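Local coordinates for protein methylmalonyl-CoA carboxyltransferase 5S subunit (Propionibacterium freudenreichii subsp. shermanii, PDB 1RQB) that transfers a carboxyl group from the biotin of the 1.3S subunit to pyruvate, forming oxaloacetate, with the aid of a cobalt ion, at residues 53-67 with 90-102. Sequence-based numbering, arbitrary orientation.
Sequences CADIDAAGYWSVECW and FRKLMPNSRLQML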
loop_
_atom_site.group_PDB
_atom_site.type_symbol
_atom_site.label_atom_id
_atom_site.label_comp_id
_atom_site.label_asym_id
_atom_site.label_seq_id
_atom_site.Cartn_x
_atom_site.Cartn_y
_atom_site.Cartn_z
ATOM N N CYS A 53 -17.265 -12.666 12.650
ATOM C CA CYS A 53 -16.665 -13.164 13.898
ATOM C C CYS A 53 -16.347 -14.660 13.863
ATOM O O CYS A 53 -15.283 -15.074 14.322
ATOM C CB CYS A 53 -17.560 -12.831 15.089
ATOM S SG CYS A 53 -17.446 -11.087 15.583
ATOM N N ALA A 54 -17.247 -15.479 13.336
ATOM C CA ALA A 54 -16.983 -16.925 13.304
ATOM C C ALA A 54 -15.717 -17.210 12.493
ATOM O O ALA A 54 -14.872 -18.005 12.901
ATOM C CB ALA A 54 -18.185 -17.675 12.704
ATOM N N ASP A 55 -15.571 -16.555 11.343
ATOM C CA ASP A 55 -14.384 -16.786 10.508
ATOM C C ASP A 55 -13.130 -16.218 11.174
ATOM O O ASP A 55 -12.065 -16.832 11.118
ATOM C CB ASP A 55 -14.586 -16.190 9.123
ATOM C CG ASP A 55 -15.598 -16.982 8.309
ATOM O OD1 ASP A 55 -15.481 -18.231 8.287
ATOM O OD2 ASP A 55 -16.495 -16.365 7.702
ATOM N N ILE A 56 -13.247 -15.052 11.802
ATOM C CA ILE A 56 -12.090 -14.452 12.483
ATOM C C ILE A 56 -11.609 -15.393 13.591
ATOM O O ILE A 56 -10.414 -15.640 13.745
ATOM C CB ILE A 56 -12.470 -13.070 13.090
ATOM C CG1 ILE A 56 -12.613 -12.052 11.953
ATOM C CG2 ILE A 56 -11.415 -12.613 14.107
ATOM C CD1 ILE A 56 -13.096 -10.661 12.384
ATOM N N ASP A 57 -12.566 -15.948 14.331
ATOM C CA ASP A 57 -12.291 -16.854 15.455
ATOM C C ASP A 57 -11.574 -18.127 14.997
ATOM O O ASP A 57 -10.838 -18.730 15.776
ATOM C CB ASP A 57 -13.607 -17.244 16.155
ATOM C CG ASP A 57 -13.383 -18.135 17.372
ATOM O OD1 ASP A 57 -12.932 -17.627 18.427
ATOM O OD2 ASP A 57 -13.642 -19.348 17.270
ATOM N N ALA A 58 -11.762 -18.552 13.752
ATOM C CA ALA A 58 -11.128 -19.799 13.297
ATOM C C ALA A 58 -9.961 -19.538 12.340
ATOM O O ALA A 58 -9.408 -20.481 11.776
ATOM C CB ALA A 58 -12.158 -20.676 12.595
ATOM N N ALA A 59 -9.558 -18.285 12.165
ATOM C CA ALA A 59 -8.496 -17.975 11.196
ATOM C C ALA A 59 -7.102 -18.342 11.713
ATOM O O ALA A 59 -6.200 -18.584 10.912
ATOM C CB ALA A 59 -8.547 -16.501 10.821
ATOM N N GLY A 60 -6.908 -18.369 13.029
ATOM C CA GLY A 60 -5.595 -18.702 13.576
ATOM C C GLY A 60 -4.770 -17.534 14.112
ATOM O O GLY A 60 -3.560 -17.649 14.301
ATOM N N TYR A 61 -5.419 -16.410 14.385
ATOM C CA TYR A 61 -4.714 -15.219 14.883
ATOM C C TYR A 61 -4.227 -15.427 16.319
ATOM O O TYR A 61 -4.846 -16.150 17.099
ATOM C CB TYR A 61 -5.658 -14.022 14.881
ATOM C CG TYR A 61 -6.131 -13.589 13.526
ATOM C CD1 TYR A 61 -7.481 -13.678 13.177
ATOM C CD2 TYR A 61 -5.246 -13.021 12.610
ATOM C CE1 TYR A 61 -7.943 -13.198 11.942
ATOM C CE2 TYR A 61 -5.695 -12.535 11.376
ATOM C CZ TYR A 61 -7.044 -12.624 11.055
ATOM O OH TYR A 61 -7.494 -12.092 9.872
ATOM N N TRP A 62 -3.132 -14.759 16.676
ATOM C CA TRP A 62 -2.613 -14.832 18.050
ATOM C C TRP A 62 -3.612 -14.118 18.967
ATOM O O TRP A 62 -3.922 -14.576 20.065
ATOM C CB TRP A 62 -1.243 -14.150 18.149
ATOM C CG TRP A 62 -0.676 -14.247 19.543
ATOM C CD1 TRP A 62 -0.138 -15.357 20.137
ATOM C CD2 TRP A 62 -0.720 -13.233 20.550
ATOM N NE1 TRP A 62 0.141 -15.096 21.464
ATOM C CE2 TRP A 62 -0.204 -13.800 21.742
ATOM C CE3 TRP A 62 -1.153 -11.901 20.565
ATOM C CZ2 TRP A 62 -0.109 -13.077 22.943
ATOM C CZ3 TRP A 62 -1.059 -11.176 21.761
ATOM C CH2 TRP A 62 -0.540 -11.770 22.931
ATOM N N SER A 63 -4.115 -12.978 18.498
ATOM C CA SER A 63 -5.132 -12.212 19.233
ATOM C C SER A 63 -5.958 -11.409 18.228
ATOM O O SER A 63 -5.564 -11.236 17.075
ATOM C CB SER A 63 -4.504 -11.253 20.265
ATOM O OG SER A 63 -3.851 -10.155 19.643
ATOM N N VAL A 64 -7.111 -10.952 18.689
ATOM C CA VAL A 64 -8.046 -10.147 17.890
ATOM C C VAL A 64 -8.296 -8.832 18.632
ATOM O O VAL A 64 -8.911 -8.819 19.697
ATOM C CB VAL A 64 -9.383 -10.903 17.720
ATOM C CG1 VAL A 64 -10.370 -10.055 16.921
ATOM C CG2 VAL A 64 -9.121 -12.255 17.006
ATOM N N GLU A 65 -7.802 -7.720 18.093
ATOM C CA GLU A 65 -8.025 -6.447 18.792
ATOM C C GLU A 65 -9.476 -6.045 18.517
ATOM O O GLU A 65 -9.876 -5.928 17.361
ATOM C CB GLU A 65 -7.043 -5.379 18.286
ATOM C CG GLU A 65 -7.020 -4.137 19.180
ATOM C CD GLU A 65 -6.323 -2.955 18.535
ATOM O OE1 GLU A 65 -5.343 -2.449 19.119
ATOM O OE2 GLU A 65 -6.769 -2.532 17.448
ATOM N N CYS A 66 -10.274 -5.842 19.561
ATOM C CA CYS A 66 -11.688 -5.541 19.297
ATOM C C CYS A 66 -12.279 -4.564 20.314
ATOM O O CYS A 66 -13.493 -4.371 20.341
ATOM C CB CYS A 66 -12.492 -6.838 19.341
ATOM S SG CYS A 66 -12.335 -7.679 20.935
ATOM N N TRP A 67 -11.454 -3.923 21.133
ATOM C CA TRP A 67 -12.039 -3.016 22.128
ATOM C C TRP A 67 -11.011 -1.967 22.553
ATOM O O TRP A 67 -9.821 -2.082 22.263
ATOM C CB TRP A 67 -12.513 -3.832 23.346
ATOM C CG TRP A 67 -13.764 -3.286 24.016
ATOM C CD1 TRP A 67 -14.984 -3.093 23.432
ATOM C CD2 TRP A 67 -13.912 -2.906 25.395
ATOM N NE1 TRP A 67 -15.887 -2.619 24.362
ATOM C CE2 TRP A 67 -15.257 -2.496 25.574
ATOM C CE3 TRP A 67 -13.039 -2.869 26.496
ATOM C CZ2 TRP A 67 -15.753 -2.060 26.811
ATOM C CZ3 TRP A 67 -13.530 -2.430 27.731
ATOM C CH2 TRP A 67 -14.880 -2.034 27.875
ATOM N N PHE A 90 -18.698 -9.916 21.442
ATOM C CA PHE A 90 -17.460 -10.419 20.826
ATOM C C PHE A 90 -16.956 -11.649 21.584
ATOM O O PHE A 90 -16.472 -12.604 20.978
ATOM C CB PHE A 90 -16.380 -9.338 20.841
ATOM C CG PHE A 90 -16.511 -8.318 19.730
ATOM C CD1 PHE A 90 -16.062 -7.013 19.915
ATOM C CD2 PHE A 90 -17.047 -8.667 18.497
ATOM C CE1 PHE A 90 -16.146 -6.062 18.879
ATOM C CE2 PHE A 90 -17.134 -7.722 17.454
ATOM C CZ PHE A 90 -16.681 -6.418 17.656
ATOM N N ARG A 91 -17.071 -11.625 22.910
ATOM C CA ARG A 91 -16.590 -12.746 23.732
ATOM C C ARG A 91 -17.375 -14.014 23.392
ATOM O O ARG A 91 -16.822 -15.111 23.338
ATOM C CB ARG A 91 -16.789 -12.426 25.218
ATOM C CG ARG A 91 -16.405 -13.537 26.200
ATOM C CD ARG A 91 -14.911 -13.846 26.229
ATOM N NE ARG A 91 -14.382 -14.470 25.019
ATOM C CZ ARG A 91 -13.079 -14.612 24.784
ATOM N NH1 ARG A 91 -12.198 -14.160 25.669
ATOM N NH2 ARG A 91 -12.654 -15.233 23.690
ATOM N N LYS A 92 -18.669 -13.844 23.165
ATOM C CA LYS A 92 -19.577 -14.961 22.866
ATOM C C LYS A 92 -19.390 -15.481 21.438
ATOM O O LYS A 92 -19.407 -16.689 21.209
ATOM C CB LYS A 92 -21.023 -14.495 23.067
ATOM C CG LYS A 92 -22.076 -15.496 22.646
ATOM C CD LYS A 92 -23.485 -14.966 22.916
ATOM C CE LYS A 92 -23.738 -13.616 22.241
ATOM N NZ LYS A 92 -23.434 -13.609 20.777
ATOM N N LEU A 93 -19.190 -14.586 20.475
ATOM C CA LEU A 93 -19.064 -15.012 19.073
ATOM C C LEU A 93 -17.652 -15.496 18.732
ATOM O O LEU A 93 -17.453 -16.128 17.695
ATOM C CB LEU A 93 -19.468 -13.874 18.134
ATOM C CG LEU A 93 -20.926 -13.439 18.270
ATOM C CD1 LEU A 93 -21.199 -12.262 17.343
ATOM C CD2 LEU A 93 -21.846 -14.607 17.946
HETATM N N MSE A 94 -16.663 -15.193 19.563
HETATM C CA MSE A 94 -15.291 -15.652 19.294
HETATM C C MSE A 94 -14.733 -16.281 20.573
HETATM O O MSE A 94 -13.748 -15.812 21.141
HETATM C CB MSE A 94 -14.426 -14.463 18.853
HETATM C CG MSE A 94 -15.000 -13.743 17.645
HETATM SE SE MSE A 94 -13.842 -12.331 16.963
HETATM C CE MSE A 94 -14.090 -10.997 18.373
ATOM N N PRO A 95 -15.351 -17.381 21.029
ATOM C CA PRO A 95 -14.932 -18.075 22.252
ATOM C C PRO A 95 -13.531 -18.690 22.302
ATOM O O PRO A 95 -13.000 -18.944 23.381
ATOM C CB PRO A 95 -16.020 -19.133 22.425
ATOM C CG PRO A 95 -16.296 -19.523 21.004
ATOM C CD PRO A 95 -16.367 -18.170 20.304
ATOM N N ASN A 96 -12.913 -18.921 21.154
ATOM C CA ASN A 96 -11.588 -19.560 21.155
ATOM C C ASN A 96 -10.464 -18.547 20.924
ATOM O O ASN A 96 -9.302 -18.938 20.820
ATOM C CB ASN A 96 -11.524 -20.603 20.044
ATOM C CG ASN A 96 -12.687 -21.568 20.099
ATOM O OD1 ASN A 96 -12.878 -22.261 21.097
ATOM N ND2 ASN A 96 -13.479 -21.609 19.033
ATOM N N SER A 97 -10.780 -17.258 20.880
ATOM C CA SER A 97 -9.736 -16.274 20.559
ATOM C C SER A 97 -9.307 -15.453 21.777
ATOM O O SER A 97 -10.060 -15.278 22.734
ATOM C CB SER A 97 -10.260 -15.290 19.504
ATOM O OG SER A 97 -10.809 -15.961 18.395
ATOM N N ARG A 98 -8.073 -14.954 21.709
ATOM C CA ARG A 98 -7.579 -14.036 22.744
ATOM C C ARG A 98 -8.071 -12.644 22.345
ATOM O O ARG A 98 -7.647 -12.114 21.319
ATOM C CB ARG A 98 -6.044 -13.950 22.796
ATOM C CG ARG A 98 -5.294 -15.202 23.160
ATOM C CD ARG A 98 -3.814 -14.851 23.386
ATOM N NE ARG A 98 -3.020 -16.034 23.692
ATOM C CZ ARG A 98 -2.649 -16.941 22.791
ATOM N NH1 ARG A 98 -2.991 -16.809 21.507
ATOM N NH2 ARG A 98 -1.945 -17.996 23.182
ATOM N N LEU A 99 -8.973 -12.063 23.125
ATOM C CA LEU A 99 -9.455 -10.715 22.793
ATOM C C LEU A 99 -8.437 -9.704 23.322
ATOM O O LEU A 99 -7.868 -9.892 24.397
ATOM C CB LEU A 99 -10.828 -10.459 23.414
ATOM C CG LEU A 99 -11.916 -11.470 23.028
ATOM C CD1 LEU A 99 -13.281 -10.949 23.493
ATOM C CD2 LEU A 99 -11.922 -11.687 21.529
ATOM N N GLN A 100 -8.211 -8.639 22.560
ATOM C CA GLN A 100 -7.212 -7.639 22.962
ATOM C C GLN A 100 -7.811 -6.235 22.883
ATOM O O GLN A 100 -8.655 -5.957 22.033
ATOM C CB GLN A 100 -6.010 -7.758 22.022
ATOM C CG GLN A 100 -4.854 -6.836 22.327
ATOM C CD GLN A 100 -3.604 -7.220 21.540
ATOM O OE1 GLN A 100 -3.256 -8.396 21.451
ATOM N NE2 GLN A 100 -2.920 -6.225 20.982
HETATM N N MSE A 101 -7.376 -5.362 23.791
HETATM C CA MSE A 101 -7.840 -3.967 23.787
HETATM C C MSE A 101 -6.631 -3.047 23.967
HETATM O O MSE A 101 -5.561 -3.486 24.388
HETATM C CB MSE A 101 -8.813 -3.681 24.939
HETATM C CG MSE A 101 -8.172 -3.680 26.336
HETATM SE SE MSE A 101 -9.358 -2.964 27.746
HETATM C CE MSE A 101 -9.747 -1.242 26.938
ATOM N N LEU A 102 -6.829 -1.780 23.626
ATOM C CA LEU A 102 -5.817 -0.730 23.802
ATOM C C LEU A 102 -6.324 0.142 24.952
ATOM O O LEU A 102 -7.456 0.624 24.908
ATOM C CB LEU A 102 -5.688 0.122 22.529
ATOM C CG LEU A 102 -4.653 1.252 22.639
ATOM C CD1 LEU A 102 -3.253 0.647 22.712
ATOM C CD2 LEU A 102 -4.757 2.210 21.444
HETATM O O HOH W 1 -8.487 -16.888 17.529
HETATM O O HOH W 2 -6.598 -15.892 19.485
HETATM O O HOH W 3 -4.197 -3.482 21.306
#
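Asp57 CG lies anti to the backbone N (chi1 -177°), which carries the carboxylate from helix 53-58 into the turn Met94-Ser97. There Ser97 OG, placed opposite its own carbonyl carbon (chi1 -51°), comes within 2.7 Å of Asp57 OD1. Three donors grip the carboxylate: Asn96 N and Asn96 ND2 reach OD1 and OD2 on their syn lone pairs, whereas the Ser97 hydroxyl meets OD1 from above the plane. The type I turn is thereby fastened to the neighbouring helix. The selenomethionine Met94 bends at its last torsion, setting SE 3.8 Å from Ile56 CG2 and its methyl near Val64 CG1. Phe90 meets two cysteines: Cys53 SG at the ring edge, and Cys66, whose CB packs 3.6 Å from Phe90 CD1.

Strands 63-66 and 99-102 are parallel neighbours in the TIM barrel, joined by Val64 N to Arg98 O, Gln100 N to Val64 O and Cys66 N to Gln100 O. A beta bulge between Glu65 and Trp67 shifts the register by one. Next to the first of these bonds, the extended Arg98 chain lays its guanidinium flat over the Trp62 indole, the planes 14° apart, while NH1 donates edge-on to Trp62 O (2.8 Å). Ser63 OG gives its proton to Gln100 OE1 at 2.6 Å, approaching above the amide plane; Thr28 is a second partner of that hydroxyl. A water links Gln100 NE2 to Glu65 OE1, and Glu65 OE2 forms a salt bridge with Arg33 and accepts from the backbone N of the cobalt ligand Asp34.

The polar bonds thus run from the Asp57 carboxylate and the type I turn to a buried network beside the metal site, in which Glu65 is a second-shell group likely to steady the substrate-binding segment.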